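Side-chain contact in nitroreductase family protein (Lactobacillus plantarum, PDB 4QLX), which reduces the carbon-carbon double bond of enone fatty acids with the help of FMN, a step in the saturation of polyunsaturated fatty acids: residues 59-64 with 179-184. Numbering follows the deposited sequence.
Sequences HFVVVD and PTLGLD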
ATOM      1  N   HIS A  59      -7.986 -10.913  -4.167  1.00 19.17           N
ATOM      2  CA  HIS A  59      -9.201 -11.617  -3.788  1.00 19.65           C
ATOM      3  C   HIS A  59      -9.329 -11.577  -2.278  1.00 20.99           C
ATOM      4  O   HIS A  59      -8.362 -11.821  -1.561  1.00 24.36           O
ATOM      5  CB  HIS A  59      -9.186 -13.062  -4.283  1.00 20.16           C
ATOM      6  CG  HIS A  59     -10.492 -13.769  -4.096  1.00 25.30           C
ATOM      7  ND1 HIS A  59     -11.496 -13.734  -5.039  1.00 21.28           N
ATOM      8  CD2 HIS A  59     -10.976 -14.492  -3.056  1.00 19.83           C
ATOM      9  CE1 HIS A  59     -12.539 -14.419  -4.599  1.00 25.89           C
ATOM     10  NE2 HIS A  59     -12.250 -14.891  -3.396  1.00 24.51           N
ATOM     11  N   PHE A  60     -10.524 -11.266  -1.802  1.00 16.79           N
ATOM     12  CA  PHE A  60     -10.765 -11.052  -0.383  1.00 17.97           C
ATOM     13  C   PHE A  60     -11.572 -12.191   0.244  1.00 19.63           C
ATOM     14  O   PHE A  60     -12.586 -12.613  -0.301  1.00 18.39           O
ATOM     15  CB  PHE A  60     -11.487  -9.724  -0.191  1.00 16.11           C
ATOM     16  CG  PHE A  60     -10.795  -8.556  -0.858  1.00 16.12           C
ATOM     17  CD1 PHE A  60      -9.696  -7.957  -0.265  1.00 15.62           C
ATOM     18  CD2 PHE A  60     -11.232  -8.074  -2.082  1.00 18.53           C
ATOM     19  CE1 PHE A  60      -9.053  -6.894  -0.868  1.00 15.93           C
ATOM     20  CE2 PHE A  60     -10.596  -7.019  -2.685  1.00 19.33           C
ATOM     21  CZ  PHE A  60      -9.507  -6.420  -2.072  1.00 16.34           C
ATOM     22  N   VAL A  61     -11.129 -12.701   1.390  1.00 19.23           N
ATOM     23  CA  VAL A  61     -11.946 -13.667   2.110  1.00 19.01           C
ATOM     24  C   VAL A  61     -12.225 -13.137   3.518  1.00 20.89           C
ATOM     25  O   VAL A  61     -11.302 -12.944   4.301  1.00 16.75           O
ATOM     26  CB  VAL A  61     -11.277 -15.045   2.189  1.00 18.79           C
ATOM     27  CG1 VAL A  61     -12.160 -16.019   2.980  1.00 22.43           C
ATOM     28  CG2 VAL A  61     -10.991 -15.581   0.806  1.00 22.40           C
ATOM     29  N   VAL A  62     -13.496 -12.864   3.805  1.00 20.21           N
ATOM     30  CA  VAL A  62     -13.883 -12.244   5.066  1.00 19.64           C
ATOM     31  C   VAL A  62     -14.191 -13.315   6.099  1.00 22.52           C
ATOM     32  O   VAL A  62     -15.034 -14.193   5.880  1.00 23.29           O
ATOM     33  CB  VAL A  62     -15.096 -11.323   4.913  1.00 19.59           C
ATOM     34  CG1 VAL A  62     -15.512 -10.749   6.290  1.00 20.73           C
ATOM     35  CG2 VAL A  62     -14.804 -10.199   3.924  1.00 21.29           C
ATOM     36  N   VAL A  63     -13.485 -13.231   7.221  1.00 24.09           N
ATOM     37  CA  VAL A  63     -13.641 -14.153   8.330  1.00 24.09           C
ATOM     38  C   VAL A  63     -14.210 -13.365   9.501  1.00 24.08           C
ATOM     39  O   VAL A  63     -13.527 -12.499  10.042  1.00 23.53           O
ATOM     40  CB  VAL A  63     -12.288 -14.785   8.712  1.00 21.75           C
ATOM     41  CG1 VAL A  63     -12.456 -15.804   9.829  1.00 26.28           C
ATOM     42  CG2 VAL A  63     -11.643 -15.424   7.494  1.00 24.45           C
ATOM     43  N   ASP A  64     -15.463 -13.612   9.877  1.00 21.79           N
ATOM     44  CA  ASP A  64     -16.056 -12.812  10.953  1.00 27.41           C
ATOM     45  C   ASP A  64     -17.054 -13.567  11.858  1.00 27.16           C
ATOM     46  O   ASP A  64     -17.871 -12.944  12.540  1.00 29.95           O
ATOM     47  CB  ASP A  64     -16.742 -11.582  10.360  1.00 28.37           C
ATOM     48  CG  ASP A  64     -18.026 -11.931   9.639  1.00 31.73           C
ATOM     49  OD1 ASP A  64     -18.191 -13.113   9.256  1.00 33.24           O
ATOM     50  OD2 ASP A  64     -18.863 -11.026   9.454  1.00 31.71           O
ATOM     51  N   PRO A 179      -6.039 -23.785   0.706  1.00 26.57           N
ATOM     52  CA  PRO A 179      -7.079 -24.814   0.819  1.00 29.37           C
ATOM     53  C   PRO A 179      -7.984 -24.598   2.027  1.00 30.36           C
ATOM     54  O   PRO A 179      -9.187 -24.845   1.931  1.00 31.52           O
ATOM     55  CB  PRO A 179      -6.276 -26.110   0.954  1.00 32.15           C
ATOM     56  CG  PRO A 179      -4.953 -25.802   0.337  1.00 33.31           C
ATOM     57  CD  PRO A 179      -4.690 -24.381   0.718  1.00 30.68           C
ATOM     58  N   THR A 180      -7.414 -24.125   3.133  1.00 27.80           N
ATOM     59  CA  THR A 180      -8.189 -23.765   4.324  1.00 30.85           C
ATOM     60  C   THR A 180      -9.295 -22.765   3.998  1.00 30.99           C
ATOM     61  O   THR A 180     -10.376 -22.823   4.569  1.00 30.58           O
ATOM     62  CB  THR A 180      -7.276 -23.173   5.432  1.00 32.36           C
ATOM     63  OG1 THR A 180      -6.370 -24.182   5.896  1.00 32.65           O
ATOM     64  CG2 THR A 180      -8.096 -22.657   6.614  1.00 29.86           C
ATOM     65  N   LEU A 181      -9.033 -21.855   3.062  1.00 28.93           N
ATOM     66  CA  LEU A 181     -10.032 -20.860   2.678  1.00 27.47           C
ATOM     67  C   LEU A 181     -10.990 -21.400   1.607  1.00 31.54           C
ATOM     68  O   LEU A 181     -11.966 -20.743   1.244  1.00 28.98           O
ATOM     69  CB  LEU A 181      -9.349 -19.582   2.176  1.00 28.20           C
ATOM     70  CG  LEU A 181      -8.458 -18.821   3.165  1.00 26.64           C
ATOM     71  CD1 LEU A 181      -7.794 -17.630   2.491  1.00 27.47           C
ATOM     72  CD2 LEU A 181      -9.241 -18.366   4.381  1.00 25.82           C
ATOM     73  N   GLY A 182     -10.709 -22.600   1.109  1.00 29.95           N
ATOM     74  CA  GLY A 182     -11.548 -23.214   0.092  1.00 32.03           C
ATOM     75  C   GLY A 182     -11.340 -22.585  -1.275  1.00 29.97           C
ATOM     76  O   GLY A 182     -12.196 -22.685  -2.147  1.00 31.47           O
ATOM     77  N   LEU A 183     -10.188 -21.950  -1.461  1.00 26.78           N
ATOM     78  CA  LEU A 183      -9.860 -21.274  -2.713  1.00 30.35           C
ATOM     79  C   LEU A 183      -9.094 -22.197  -3.652  1.00 28.81           C
ATOM     80  O   LEU A 183      -8.417 -23.107  -3.195  1.00 28.06           O
ATOM     81  CB  LEU A 183      -9.037 -20.013  -2.436  1.00 28.26           C
ATOM     82  CG  LEU A 183      -9.731 -18.849  -1.718  1.00 28.57           C
ATOM     83  CD1 LEU A 183      -8.714 -17.739  -1.435  1.00 25.85           C
ATOM     84  CD2 LEU A 183     -10.902 -18.317  -2.536  1.00 28.65           C
ATOM     85  N   ASP A 184      -9.208 -21.943  -4.954  1.00 29.69           N
ATOM     86  CA  ASP A 184      -8.518 -22.699  -5.998  1.00 29.52           C
ATOM     87  C   ASP A 184      -7.008 -22.573  -5.864  1.00 30.80           C
ATOM     88  O   ASP A 184      -6.444 -21.504  -6.095  1.00 29.68           O
ATOM     89  CB  ASP A 184      -8.976 -22.205  -7.371  1.00 30.41           C
ATOM     90  CG  ASP A 184      -8.471 -23.067  -8.535  1.00 35.50           C
ATOM     91  OD1 ASP A 184      -7.662 -24.000  -8.338  1.00 33.57           O
ATOM     92  OD2 ASP A 184      -8.898 -22.782  -9.678  1.00 40.69           O
TER
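No hydrogen bond joins His59 and Val61 to Leu181 and Leu183, and the ring nitrogen His59 NE2 meets a methyl group, Leu183 CD2, at 3.8 Å. That methyl reaches the ring obliquely and also lies 3.9 Å from His59 CD2. The other branch of Leu183 turns to Val61, with CD1 3.9 Å from Val61 CG2. These two side chains run past each other in opposite directions. Leu181 takes the other methyl of Val61, its CD2 lying 4.0 Å from Val61 CG1. With CG1 anti to the backbone N (chi1 179°), Val61 CG2 also lies 4.2 Å from Leu181 CD1.

The leucines flank Gly182, which ends helix 177-181 in a Schellman motif with positive phi (75°). Gly182 N hydrogen-bonds to Pro179 O at 2.8 Å. The turn brings both leucines to one face of strand 58-63, an outermost strand of the antiparallel sheet. Phe72 and Phe92 extend the apolar surface around Leu181, and the Tyr188 ring meets His59. Phe60 and Val62 pack on helix 36-46, on the opposite face. The contact is away from the flavin and fatty acid sites. Without hydrogen bonds or salt bridges, the segments rely on van der Waals packing of methyls on Val61 and His59.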